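Local coordinates for protein UDP-glucose 6-dehydrogenase (Pyrobaculum islandicum, PDB 3VTF) that probably catalyses the NAD-dependent oxidation of UDP-glucose to UDP-glucuronate and is seen with UDP-glucose bound, at residues Phe274-Gly282 / Val309-Ala320; Arg334-Pro345 / Gln400-Trp410. All blocks are in the same frame, centred on the assembly; numbering follows the deposited sequence.

In the fold
Both contacts are largely buried and both touch UDP-glucose, but they lie in different parts of the fold. Contact 1 sets the glycine-rich loop 274-282 on helix 304-328, in the central region. Contact 2 pairs two strands of the parallel sheet in the UDP-binding region; its strands are largely buried and its two ends partly exposed. No element is common to both, although helix 304-328 is followed, after a short connection, by strand 335-339. Contact 1 is mostly van der Waals packing and amide-ring stacking, whereas backbone hydrogen bonds dominate contact 2. They meet where Leu278 packs on Ala407 and Gly282 on Phe343. Loop 274-282 gives backbone bonds to the nucleoside, while Phe343 and Lys344 hold its ribose and phosphate.

Contact 1. Residues Phe274-Gly282 / Val309-Ala320; sequences FGAGLGFGG and VLRVNEYMPRYA. With UPG (uridine-5'-diphosphate-glucose), chain B.
Val309 starts the helix side of the contact, with its CG1 methyl 4.1 Å from CZ of Phe280. Leu310 comes to the edge of the same ring, near its plane, and its CD2 lies 4.2 Å from Phe280 CZ. One turn further on, Asn313 covers a face of that ring. Ring and amide planes are only 9° apart, and Asn313 CG sits 3.4 Å from Phe280 CZ. The amide is carried there because CG lies anti to the backbone N (chi1 -163°). It also presses against Gly279, where any CB would clash with it. Met316 follows, its CB 3.4 Å from Leu278 O. Its bent chain brings CE to 3.6 Å from Gly277 O. Pro317, at the kink of the helix, lays CD 3.7 Å from Leu278 O. Ala320 ends the contact tip to tip, its CB 3.6 Å from CD2 of Leu278. Behind the loop lies UDP-glucose. Gly281 N gives a nearly straight bond (176°) to the ribose O3C, 2.9 Å away. Gly275 N bonds to uracil O4, and uracil N3 donates to Gly275 O. Arg427 adds a bond to Gly279 O. On the helix side, carbon atoms meet loop side chains and carbonyl oxygens and an amide stacks on a ring, while the loop backbone reads the base. The paired acceptor and donor at Gly275 fit uracil, which offers a carbonyl O4 beside a protonated N3.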
loop_
_atom_site.group_PDB
_atom_site.type_symbol
_atom_site.label_atom_id
_atom_site.label_comp_id
_atom_site.label_asym_id
_atom_site.label_seq_id
_atom_site.Cartn_x
_atom_site.Cartn_y
_atom_site.Cartn_z
ATOM N N PHE A 274 -1.680 -6.646 -5.673
ATOM C CA PHE A 274 -1.723 -5.684 -6.799
ATOM C C PHE A 274 -2.341 -6.378 -8.023
ATOM O O PHE A 274 -1.990 -6.040 -9.152
ATOM C CB PHE A 274 -0.295 -5.212 -7.154
ATOM C CG PHE A 274 0.320 -4.294 -6.170
ATOM C CD1 PHE A 274 -0.362 -3.074 -5.774
ATOM C CD2 PHE A 274 1.587 -4.513 -5.697
ATOM C CE1 PHE A 274 0.204 -2.169 -4.942
ATOM C CE2 PHE A 274 2.159 -3.592 -4.841
ATOM C CZ PHE A 274 1.513 -2.401 -4.487
ATOM N N GLY A 275 -3.333 -7.242 -7.819
ATOM C CA GLY A 275 -3.978 -7.889 -8.939
ATOM C C GLY A 275 -5.067 -7.010 -9.552
ATOM O O GLY A 275 -6.264 -7.106 -9.196
ATOM N N ALA A 276 -4.648 -6.198 -10.520
ATOM C CA ALA A 276 -5.553 -5.295 -11.210
ATOM C C ALA A 276 -6.612 -6.153 -11.887
ATOM O O ALA A 276 -6.397 -7.329 -12.163
ATOM C CB ALA A 276 -4.740 -4.552 -12.268
ATOM N N GLY A 277 -7.773 -5.580 -12.130
ATOM C CA GLY A 277 -8.873 -6.284 -12.819
ATOM C C GLY A 277 -10.209 -5.685 -12.445
ATOM O O GLY A 277 -10.333 -4.463 -12.341
ATOM N N LEU A 278 -11.222 -6.544 -12.323
ATOM C CA LEU A 278 -12.582 -6.051 -12.117
ATOM C C LEU A 278 -12.837 -5.454 -10.757
ATOM O O LEU A 278 -13.914 -4.873 -10.535
ATOM C CB LEU A 278 -13.592 -7.183 -12.315
ATOM C CG LEU A 278 -13.865 -7.677 -13.714
ATOM C CD1 LEU A 278 -15.039 -8.670 -13.559
ATOM C CD2 LEU A 278 -14.398 -6.480 -14.472
ATOM N N GLY A 279 -11.882 -5.611 -9.853
ATOM C CA GLY A 279 -11.964 -5.004 -8.492
ATOM C C GLY A 279 -12.306 -6.018 -7.431
ATOM O O GLY A 279 -12.387 -7.240 -7.730
ATOM N N PHE A 280 -12.621 -5.552 -6.215
ATOM C CA PHE A 280 -12.885 -6.561 -5.122
ATOM C C PHE A 280 -14.373 -6.711 -4.909
ATOM O O PHE A 280 -15.128 -5.700 -4.952
ATOM C CB PHE A 280 -12.153 -6.122 -3.824
ATOM C CG PHE A 280 -12.288 -4.605 -3.523
ATOM C CD1 PHE A 280 -13.374 -4.131 -2.777
ATOM C CD2 PHE A 280 -11.340 -3.687 -3.949
ATOM C CE1 PHE A 280 -13.552 -2.803 -2.485
ATOM C CE2 PHE A 280 -11.479 -2.325 -3.676
ATOM C CZ PHE A 280 -12.623 -1.864 -2.940
ATOM N N GLY A 281 -14.821 -7.966 -4.653
ATOM C CA GLY A 281 -16.177 -8.199 -4.238
ATOM C C GLY A 281 -16.133 -8.936 -2.881
ATOM O O GLY A 281 -15.176 -8.759 -2.080
ATOM N N GLY A 282 -17.139 -9.753 -2.626
ATOM C CA GLY A 282 -17.208 -10.508 -1.342
ATOM C C GLY A 282 -17.932 -9.646 -0.291
ATOM O O GLY A 282 -18.231 -8.450 -0.512
ATOM N N VAL A 309 -10.719 4.954 -3.198
ATOM C CA VAL A 309 -10.610 3.507 -3.333
ATOM C C VAL A 309 -11.876 2.928 -3.851
ATOM O O VAL A 309 -11.886 2.028 -4.741
ATOM C CB VAL A 309 -10.258 2.868 -1.935
ATOM C CG1 VAL A 309 -10.366 1.382 -2.027
ATOM C CG2 VAL A 309 -8.851 3.321 -1.598
ATOM N N LEU A 310 -12.991 3.354 -3.252
ATOM C CA LEU A 310 -14.299 2.833 -3.673
ATOM C C LEU A 310 -14.740 3.386 -5.041
ATOM O O LEU A 310 -15.392 2.666 -5.807
ATOM C CB LEU A 310 -15.408 3.190 -2.642
ATOM C CG LEU A 310 -15.779 2.167 -1.572
ATOM C CD1 LEU A 310 -17.087 2.558 -0.830
ATOM C CD2 LEU A 310 -15.887 0.729 -2.129
ATOM N N ARG A 311 -14.425 4.648 -5.335
ATOM C CA ARG A 311 -14.764 5.179 -6.687
ATOM C C ARG A 311 -14.139 4.309 -7.803
ATOM O O ARG A 311 -14.791 3.950 -8.815
ATOM C CB ARG A 311 -14.245 6.578 -6.762
ATOM C CG ARG A 311 -14.318 7.234 -8.122
ATOM C CD ARG A 311 -13.679 8.647 -8.161
ATOM N NE ARG A 311 -13.456 9.026 -9.557
ATOM C CZ ARG A 311 -14.304 9.807 -10.221
ATOM N NH1 ARG A 311 -15.371 10.248 -9.568
ATOM N NH2 ARG A 311 -14.117 10.142 -11.510
ATOM N N VAL A 312 -12.856 3.993 -7.665
ATOM C CA VAL A 312 -12.188 3.126 -8.677
ATOM C C VAL A 312 -12.860 1.789 -8.715
ATOM O O VAL A 312 -13.175 1.283 -9.771
ATOM C CB VAL A 312 -10.693 3.014 -8.320
ATOM C CG1 VAL A 312 -10.003 1.901 -9.164
ATOM C CG2 VAL A 312 -10.054 4.360 -8.556
ATOM N N ASN A 313 -13.167 1.204 -7.531
ATOM C CA ASN A 313 -13.751 -0.132 -7.529
ATOM C C ASN A 313 -15.082 -0.159 -8.213
ATOM O O ASN A 313 -15.424 -1.146 -8.925
ATOM C CB ASN A 313 -13.875 -0.626 -6.074
ATOM C CG ASN A 313 -14.071 -2.116 -5.978
ATOM O OD1 ASN A 313 -15.089 -2.631 -5.462
ATOM N ND2 ASN A 313 -13.091 -2.821 -6.447
ATOM N N GLU A 314 -15.879 0.897 -8.008
ATOM C CA GLU A 314 -17.222 0.847 -8.585
ATOM C C GLU A 314 -17.158 1.046 -10.104
ATOM O O GLU A 314 -18.041 0.641 -10.821
ATOM C CB GLU A 314 -18.043 1.996 -7.942
ATOM C CG GLU A 314 -18.521 1.582 -6.540
ATOM C CD GLU A 314 -18.989 2.791 -5.682
ATOM O OE1 GLU A 314 -18.743 3.956 -6.081
ATOM O OE2 GLU A 314 -19.549 2.588 -4.584
ATOM N N TYR A 315 -16.107 1.722 -10.554
ATOM C CA TYR A 315 -15.898 2.003 -11.981
ATOM C C TYR A 315 -15.518 0.779 -12.810
ATOM O O TYR A 315 -15.988 0.632 -13.981
ATOM C CB TYR A 315 -14.793 3.058 -12.128
ATOM C CG TYR A 315 -14.423 3.401 -13.574
ATOM C CD1 TYR A 315 -15.323 4.146 -14.357
ATOM C CD2 TYR A 315 -13.146 3.055 -14.130
ATOM C CE1 TYR A 315 -14.998 4.522 -15.661
ATOM C CE2 TYR A 315 -12.792 3.431 -15.440
ATOM C CZ TYR A 315 -13.733 4.197 -16.186
ATOM O OH TYR A 315 -13.443 4.627 -17.470
ATOM N N MET A 316 -14.664 -0.108 -12.249
ATOM C CA MET A 316 -14.085 -1.175 -13.049
ATOM C C MET A 316 -15.120 -2.059 -13.797
ATOM O O MET A 316 -14.901 -2.350 -15.002
ATOM C CB MET A 316 -13.101 -2.067 -12.214
ATOM C CG MET A 316 -11.893 -1.249 -11.703
ATOM S SD MET A 316 -11.053 -0.124 -12.788
ATOM C CE MET A 316 -10.050 -1.177 -13.844
ATOM N N PRO A 317 -16.173 -2.565 -13.109
ATOM C CA PRO A 317 -17.127 -3.420 -13.846
ATOM C C PRO A 317 -17.896 -2.663 -14.972
ATOM O O PRO A 317 -18.186 -3.244 -16.030
ATOM C CB PRO A 317 -18.146 -3.847 -12.775
ATOM C CG PRO A 317 -17.410 -3.645 -11.472
ATOM C CD PRO A 317 -16.498 -2.500 -11.661
ATOM N N ARG A 318 -18.204 -1.389 -14.746
ATOM C CA ARG A 318 -18.811 -0.548 -15.791
ATOM C C ARG A 318 -17.816 -0.428 -16.939
ATOM O O ARG A 318 -18.198 -0.491 -18.123
ATOM C CB ARG A 318 -19.150 0.870 -15.246
ATOM C CG ARG A 318 -20.384 0.919 -14.331
ATOM C CD ARG A 318 -20.588 2.208 -13.490
ATOM N NE ARG A 318 -19.992 3.429 -14.061
ATOM C CZ ARG A 318 -19.178 4.304 -13.405
ATOM N NH1 ARG A 318 -18.837 4.127 -12.120
ATOM N NH2 ARG A 318 -18.698 5.398 -14.026
ATOM N N TYR A 319 -16.531 -0.225 -16.633
ATOM C CA TYR A 319 -15.575 -0.087 -17.710
ATOM C C TYR A 319 -15.454 -1.353 -18.565
ATOM O O TYR A 319 -15.254 -1.258 -19.802
ATOM C CB TYR A 319 -14.207 0.350 -17.146
ATOM C CG TYR A 319 -13.118 0.617 -18.118
ATOM C CD1 TYR A 319 -13.260 1.652 -19.091
ATOM C CD2 TYR A 319 -11.877 -0.127 -18.086
ATOM C CE1 TYR A 319 -12.232 1.929 -19.982
ATOM C CE2 TYR A 319 -10.850 0.191 -18.966
ATOM C CZ TYR A 319 -11.040 1.178 -19.925
ATOM O OH TYR A 319 -10.006 1.420 -20.802
ATOM N N ALA A 320 -15.517 -2.519 -17.904
ATOM C CA ALA A 320 -15.349 -3.811 -18.587
ATOM C C ALA A 320 -16.523 -3.954 -19.606
ATOM O O ALA A 320 -16.313 -4.387 -20.734
ATOM C CB ALA A 320 -15.394 -5.001 -17.550
HETATM N N1 UPG B . -8.826 -9.313 -5.307
HETATM C C2 UPG B . -8.394 -8.527 -6.417
HETATM N N3 UPG B . -7.085 -8.383 -6.635
HETATM C C4 UPG B . -6.168 -8.928 -5.749
HETATM C C5 UPG B . -6.559 -9.703 -4.602
HETATM C C6 UPG B . -7.948 -9.832 -4.398
HETATM O O2 UPG B . -9.221 -7.988 -7.218
HETATM O O4 UPG B . -4.928 -8.718 -5.968
HETATM C C1C UPG B . -10.295 -9.391 -5.134
HETATM C C2C UPG B . -10.727 -10.842 -5.044
HETATM O O2C UPG B . -11.033 -11.397 -6.321
HETATM C C3C UPG B . -11.993 -10.750 -4.164
HETATM C C4C UPG B . -11.711 -9.576 -3.225
HETATM O O4C UPG B . -10.570 -8.902 -3.801
HETATM O O3C UPG B . -13.110 -10.316 -4.985
HETATM C C5C UPG B . -11.345 -10.011 -1.786
HETATM O O5C UPG B . -10.444 -11.121 -1.885
HETATM P PA UPG B . -9.873 -11.852 -0.477
HETATM O O1A UPG B . -9.024 -10.839 0.358
HETATM O O2A UPG B . -9.359 -13.265 -0.851
HETATM O O3A UPG B . -11.294 -12.253 0.168
HETATM P PB UPG B . -11.845 -12.239 1.714
HETATM O O1B UPG B . -12.182 -13.662 2.080
HETATM O O2B UPG B . -13.007 -11.251 1.441
HETATM O O3B UPG B . -10.713 -11.790 2.744
HETATM C "C1'" UPG B . -10.651 -10.415 3.233
HETATM C "C2'" UPG B . -9.260 -10.209 3.791
HETATM C "C3'" UPG B . -9.142 -11.029 5.099
HETATM C "C4'" UPG B . -10.271 -10.561 6.048
HETATM C "C5'" UPG B . -11.651 -10.954 5.386
HETATM C "C6'" UPG B . -12.926 -10.534 6.150
HETATM O "O2'" UPG B . -8.471 -10.844 2.711
HETATM O "O3'" UPG B . -7.866 -10.757 5.644
HETATM O "O4'" UPG B . -10.147 -11.334 7.261
HETATM O "O5'" UPG B . -11.669 -10.124 4.190
HETATM O "O6'" UPG B . -12.662 -9.336 6.920
#

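Contact 2. Residues Arg334-Pro345 / Gln400-Trp410; sequences RHVGVLGLAFKP and QVEGVIIATAW. With UPG (uridine-5'-diphosphate-glucose), chain B.
Val336 to Leu339 pair in parallel with Gly403 to Ile406. The strand axes approach to 4.6 Å at 18°. Gly337 N bonds to Gly403 O, Ile405 N to Gly337 O, Leu339 N to Ile405 O, and Ala407 N to Leu339 O. Glu402 N bonds to His335 O. Its carboxylate returns to the same residue: OE2 takes His335 N at 3.2 Å, 49° out of the carboxylate plane. Glu402 OE1 makes a long salt bridge, 3.9 Å, with Arg334 NH1, which also bonds to Leu328 O. With an alanine for Glu402, His335 N would probably lose this acceptor and Arg334 its nearby charge. These are the first and fourth strands of a six-stranded Rossmann-like sheet, side by side at its middle. Leu339 CG packs 3.9 Å from Val404 CG2. Past the strands, Thr408 OG1 donates to Ala342 O at 2.8 Å. OG1 lies beside the backbone N (chi1 -50°), which turns CG2, anti to that N, to the Lys344-Pro345 peptide. Pro345 CA sits over the six-membered ring of Trp410, 4.2 Å from its centroid, while Trp410 NE1 bonds to Asp373. Phe343 O accepts from ribose O3C, and Lys344 NZ bonds to phosphate O2A and Glu179 O.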
loop_
_atom_site.group_PDB
_atom_site.type_symbol
_atom_site.label_atom_id
_atom_site.label_comp_id
_atom_site.label_asym_id
_atom_site.label_seq_id
_atom_site.Cartn_x
_atom_site.Cartn_y
_atom_site.Cartn_z
ATOM N N ARG A 334 -27.289 -9.100 -28.277
ATOM C CA ARG A 334 -26.056 -9.830 -28.567
ATOM C C ARG A 334 -25.863 -10.939 -27.548
ATOM O O ARG A 334 -26.305 -10.833 -26.439
ATOM C CB ARG A 334 -24.880 -8.843 -28.624
ATOM C CG ARG A 334 -23.960 -9.053 -29.786
ATOM C CD ARG A 334 -24.622 -8.794 -31.130
ATOM N NE ARG A 334 -24.725 -7.349 -31.283
ATOM C CZ ARG A 334 -23.789 -6.596 -31.849
ATOM N NH1 ARG A 334 -22.694 -7.190 -32.306
ATOM N NH2 ARG A 334 -23.949 -5.264 -31.930
ATOM N N HIS A 335 -25.213 -12.019 -27.938
ATOM C CA HIS A 335 -25.040 -13.159 -27.107
ATOM C C HIS A 335 -23.703 -12.966 -26.420
ATOM O O HIS A 335 -22.668 -13.029 -27.073
ATOM C CB HIS A 335 -24.971 -14.425 -27.998
ATOM C CG HIS A 335 -26.324 -14.968 -28.440
ATOM N ND1 HIS A 335 -27.098 -14.360 -29.364
ATOM C CD2 HIS A 335 -27.000 -16.119 -28.067
ATOM C CE1 HIS A 335 -28.223 -15.076 -29.550
ATOM N NE2 HIS A 335 -28.164 -16.145 -28.748
ATOM N N VAL A 336 -23.710 -12.833 -25.095
ATOM C CA VAL A 336 -22.475 -12.488 -24.301
ATOM C C VAL A 336 -22.381 -13.367 -23.062
ATOM O O VAL A 336 -23.384 -13.616 -22.418
ATOM C CB VAL A 336 -22.527 -11.003 -23.853
ATOM C CG1 VAL A 336 -21.339 -10.712 -22.956
ATOM C CG2 VAL A 336 -22.649 -10.051 -25.089
ATOM N N GLY A 337 -21.194 -13.894 -22.772
ATOM C CA GLY A 337 -21.003 -14.741 -21.613
ATOM C C GLY A 337 -20.250 -14.066 -20.467
ATOM O O GLY A 337 -19.403 -13.159 -20.669
ATOM N N VAL A 338 -20.470 -14.579 -19.259
ATOM C CA VAL A 338 -19.644 -14.200 -18.158
ATOM C C VAL A 338 -19.078 -15.473 -17.630
ATOM O O VAL A 338 -19.835 -16.319 -17.153
ATOM C CB VAL A 338 -20.458 -13.482 -17.042
ATOM C CG1 VAL A 338 -19.588 -13.202 -15.816
ATOM C CG2 VAL A 338 -21.175 -12.281 -17.609
ATOM N N LEU A 339 -17.743 -15.563 -17.617
ATOM C CA LEU A 339 -16.998 -16.639 -17.009
ATOM C C LEU A 339 -16.633 -16.290 -15.583
ATOM O O LEU A 339 -15.700 -15.500 -15.372
ATOM C CB LEU A 339 -15.714 -17.008 -17.789
ATOM C CG LEU A 339 -15.981 -17.734 -19.129
ATOM C CD1 LEU A 339 -14.690 -17.907 -19.967
ATOM C CD2 LEU A 339 -16.683 -19.072 -18.848
ATOM N N GLY A 340 -17.348 -16.872 -14.599
ATOM C CA GLY A 340 -16.968 -16.657 -13.195
ATOM C C GLY A 340 -18.063 -15.819 -12.491
ATOM O O GLY A 340 -18.378 -14.729 -12.940
ATOM N N LEU A 341 -18.672 -16.374 -11.430
ATOM C CA LEU A 341 -19.689 -15.688 -10.701
ATOM C C LEU A 341 -19.294 -15.645 -9.222
ATOM O O LEU A 341 -19.752 -14.765 -8.513
ATOM C CB LEU A 341 -21.014 -16.439 -10.834
ATOM C CG LEU A 341 -21.578 -16.462 -12.246
ATOM C CD1 LEU A 341 -22.763 -17.415 -12.367
ATOM C CD2 LEU A 341 -21.971 -15.068 -12.747
ATOM N N ALA A 342 -18.567 -16.658 -8.722
ATOM C CA ALA A 342 -18.047 -16.597 -7.341
ATOM C C ALA A 342 -17.194 -15.330 -7.192
ATOM O O ALA A 342 -16.551 -14.909 -8.148
ATOM C CB ALA A 342 -17.186 -17.807 -7.021
ATOM N N PHE A 343 -17.121 -14.747 -6.001
ATOM C CA PHE A 343 -16.436 -13.450 -5.838
ATOM C C PHE A 343 -14.920 -13.591 -5.903
ATOM O O PHE A 343 -14.197 -12.620 -6.153
ATOM C CB PHE A 343 -16.857 -12.775 -4.506
ATOM C CG PHE A 343 -16.060 -13.180 -3.289
ATOM C CD1 PHE A 343 -15.005 -12.428 -2.869
ATOM C CD2 PHE A 343 -16.466 -14.230 -2.515
ATOM C CE1 PHE A 343 -14.318 -12.714 -1.699
ATOM C CE2 PHE A 343 -15.791 -14.557 -1.351
ATOM C CZ PHE A 343 -14.718 -13.805 -0.929
ATOM N N LYS A 344 -14.454 -14.816 -5.711
ATOM C CA LYS A 344 -13.089 -15.190 -6.043
ATOM C C LYS A 344 -13.042 -16.708 -6.268
ATOM O O LYS A 344 -14.070 -17.393 -6.032
ATOM C CB LYS A 344 -12.144 -14.843 -4.932
ATOM C CG LYS A 344 -12.529 -15.510 -3.605
ATOM C CD LYS A 344 -11.428 -15.164 -2.661
ATOM C CE LYS A 344 -11.438 -16.157 -1.532
ATOM N NZ LYS A 344 -10.434 -15.663 -0.555
ATOM N N PRO A 345 -11.878 -17.247 -6.758
ATOM C CA PRO A 345 -11.819 -18.679 -7.034
ATOM C C PRO A 345 -11.939 -19.547 -5.769
ATOM O O PRO A 345 -11.553 -19.143 -4.665
ATOM C CB PRO A 345 -10.395 -18.874 -7.630
ATOM C CG PRO A 345 -10.054 -17.527 -8.240
ATOM C CD PRO A 345 -10.605 -16.577 -7.181
ATOM N N GLN A 400 -20.880 -20.672 -27.704
ATOM C CA GLN A 400 -22.192 -20.051 -27.928
ATOM C C GLN A 400 -22.245 -18.529 -27.952
ATOM O O GLN A 400 -23.271 -17.973 -28.338
ATOM C CB GLN A 400 -23.141 -20.467 -26.817
ATOM C CG GLN A 400 -24.205 -21.451 -27.225
ATOM C CD GLN A 400 -25.265 -21.566 -26.132
ATOM O OE1 GLN A 400 -25.002 -22.150 -25.079
ATOM N NE2 GLN A 400 -26.457 -20.977 -26.367
ATOM N N VAL A 401 -21.238 -17.839 -27.408
ATOM C CA VAL A 401 -21.375 -16.367 -27.315
ATOM C C VAL A 401 -20.493 -15.656 -28.337
ATOM O O VAL A 401 -19.481 -16.196 -28.772
ATOM C CB VAL A 401 -21.051 -15.844 -25.868
ATOM C CG1 VAL A 401 -22.014 -16.433 -24.861
ATOM C CG2 VAL A 401 -19.639 -16.209 -25.453
ATOM N N GLU A 402 -20.827 -14.428 -28.679
ATOM C CA GLU A 402 -19.927 -13.600 -29.512
ATOM C C GLU A 402 -18.782 -12.967 -28.678
ATOM O O GLU A 402 -17.598 -12.961 -29.090
ATOM C CB GLU A 402 -20.742 -12.504 -30.178
ATOM C CG GLU A 402 -22.106 -13.038 -30.638
ATOM C CD GLU A 402 -22.989 -11.951 -31.199
ATOM O OE1 GLU A 402 -22.434 -11.026 -31.857
ATOM O OE2 GLU A 402 -24.215 -11.998 -30.952
ATOM N N GLY A 403 -19.143 -12.504 -27.481
ATOM C CA GLY A 403 -18.194 -11.806 -26.581
ATOM C C GLY A 403 -18.262 -12.375 -25.170
ATOM O O GLY A 403 -19.245 -12.992 -24.748
ATOM N N VAL A 404 -17.186 -12.268 -24.439
ATOM C CA VAL A 404 -17.169 -12.843 -23.109
ATOM C C VAL A 404 -16.363 -11.904 -22.142
ATOM O O VAL A 404 -15.410 -11.219 -22.520
ATOM C CB VAL A 404 -16.640 -14.311 -23.122
ATOM C CG1 VAL A 404 -15.147 -14.326 -23.368
ATOM C CG2 VAL A 404 -16.829 -14.986 -21.780
ATOM N N ILE A 405 -16.768 -11.898 -20.885
ATOM C CA ILE A 405 -16.011 -11.173 -19.859
ATOM C C ILE A 405 -15.649 -12.202 -18.845
ATOM O O ILE A 405 -16.554 -12.927 -18.347
ATOM C CB ILE A 405 -16.891 -10.059 -19.185
ATOM C CG1 ILE A 405 -17.158 -8.924 -20.172
ATOM C CG2 ILE A 405 -16.173 -9.519 -17.946
ATOM C CD1 ILE A 405 -18.230 -7.861 -19.781
ATOM N N ILE A 406 -14.360 -12.284 -18.563
ATOM C CA ILE A 406 -13.805 -13.197 -17.588
ATOM C C ILE A 406 -13.825 -12.464 -16.241
ATOM O O ILE A 406 -13.127 -11.471 -16.103
ATOM C CB ILE A 406 -12.361 -13.578 -17.934
ATOM C CG1 ILE A 406 -12.265 -14.219 -19.384
ATOM C CG2 ILE A 406 -11.783 -14.532 -16.852
ATOM C CD1 ILE A 406 -10.793 -14.613 -19.721
ATOM N N ALA A 407 -14.597 -12.966 -15.267
ATOM C CA ALA A 407 -14.809 -12.242 -14.009
ATOM C C ALA A 407 -14.253 -12.948 -12.777
ATOM O O ALA A 407 -14.067 -12.315 -11.741
ATOM C CB ALA A 407 -16.343 -11.922 -13.840
ATOM N N THR A 408 -13.868 -14.234 -12.884
ATOM C CA THR A 408 -13.179 -14.912 -11.793
ATOM C C THR A 408 -12.176 -15.896 -12.432
ATOM O O THR A 408 -12.518 -16.610 -13.333
ATOM C CB THR A 408 -14.160 -15.790 -11.001
ATOM O OG1 THR A 408 -15.324 -15.044 -10.651
ATOM C CG2 THR A 408 -13.509 -16.359 -9.699
ATOM N N ALA A 409 -10.932 -15.817 -12.046
ATOM C CA ALA A 409 -9.875 -16.625 -12.696
ATOM C C ALA A 409 -9.895 -18.035 -12.092
ATOM O O ALA A 409 -8.997 -18.399 -11.384
ATOM C CB ALA A 409 -8.517 -15.985 -12.470
ATOM N N TRP A 410 -10.959 -18.808 -12.349
ATOM C CA TRP A 410 -10.962 -20.247 -11.941
ATOM C C TRP A 410 -9.802 -20.914 -12.734
ATOM O O TRP A 410 -9.717 -20.659 -13.925
ATOM C CB TRP A 410 -12.281 -20.877 -12.342
ATOM C CG TRP A 410 -13.358 -20.517 -11.367
ATOM C CD1 TRP A 410 -14.298 -19.481 -11.430
ATOM C CD2 TRP A 410 -13.622 -21.229 -10.111
ATOM N NE1 TRP A 410 -15.085 -19.488 -10.320
ATOM C CE2 TRP A 410 -14.719 -20.536 -9.477
ATOM C CE3 TRP A 410 -13.075 -22.369 -9.500
ATOM C CZ2 TRP A 410 -15.256 -20.974 -8.251
ATOM C CZ3 TRP A 410 -13.622 -22.817 -8.284
ATOM C CH2 TRP A 410 -14.694 -22.129 -7.678
HETATM N N1 UPG B . -8.826 -9.313 -5.307
HETATM C C2 UPG B . -8.394 -8.527 -6.417
HETATM N N3 UPG B . -7.085 -8.383 -6.635
HETATM C C4 UPG B . -6.168 -8.928 -5.749
HETATM C C5 UPG B . -6.559 -9.703 -4.602
HETATM C C6 UPG B . -7.948 -9.832 -4.398
HETATM O O2 UPG B . -9.221 -7.988 -7.218
HETATM O O4 UPG B . -4.928 -8.718 -5.968
HETATM C C1C UPG B . -10.295 -9.391 -5.134
HETATM C C2C UPG B . -10.727 -10.842 -5.044
HETATM O O2C UPG B . -11.033 -11.397 -6.321
HETATM C C3C UPG B . -11.993 -10.750 -4.164
HETATM C C4C UPG B . -11.711 -9.576 -3.225
HETATM O O4C UPG B . -10.570 -8.902 -3.801
HETATM O O3C UPG B . -13.110 -10.316 -4.985
HETATM C C5C UPG B . -11.345 -10.011 -1.786
HETATM O O5C UPG B . -10.444 -11.121 -1.885
HETATM P PA UPG B . -9.873 -11.852 -0.477
HETATM O O1A UPG B . -9.024 -10.839 0.358
HETATM O O2A UPG B . -9.359 -13.265 -0.851
HETATM O O3A UPG B . -11.294 -12.253 0.168
HETATM P PB UPG B . -11.845 -12.239 1.714
HETATM O O1B UPG B . -12.182 -13.662 2.080
HETATM O O2B UPG B . -13.007 -11.251 1.441
HETATM O O3B UPG B . -10.713 -11.790 2.744
HETATM C "C1'" UPG B . -10.651 -10.415 3.233
HETATM C "C2'" UPG B . -9.260 -10.209 3.791
HETATM C "C3'" UPG B . -9.142 -11.029 5.099
HETATM C "C4'" UPG B . -10.271 -10.561 6.048
HETATM C "C5'" UPG B . -11.651 -10.954 5.386
HETATM C "C6'" UPG B . -12.926 -10.534 6.150
HETATM O "O2'" UPG B . -8.471 -10.844 2.711
HETATM O "O3'" UPG B . -7.866 -10.757 5.644
HETATM O "O4'" UPG B . -10.147 -11.334 7.261
HETATM O "O5'" UPG B . -11.669 -10.124 4.190
HETATM O "O6'" UPG B . -12.662 -9.336 6.920
#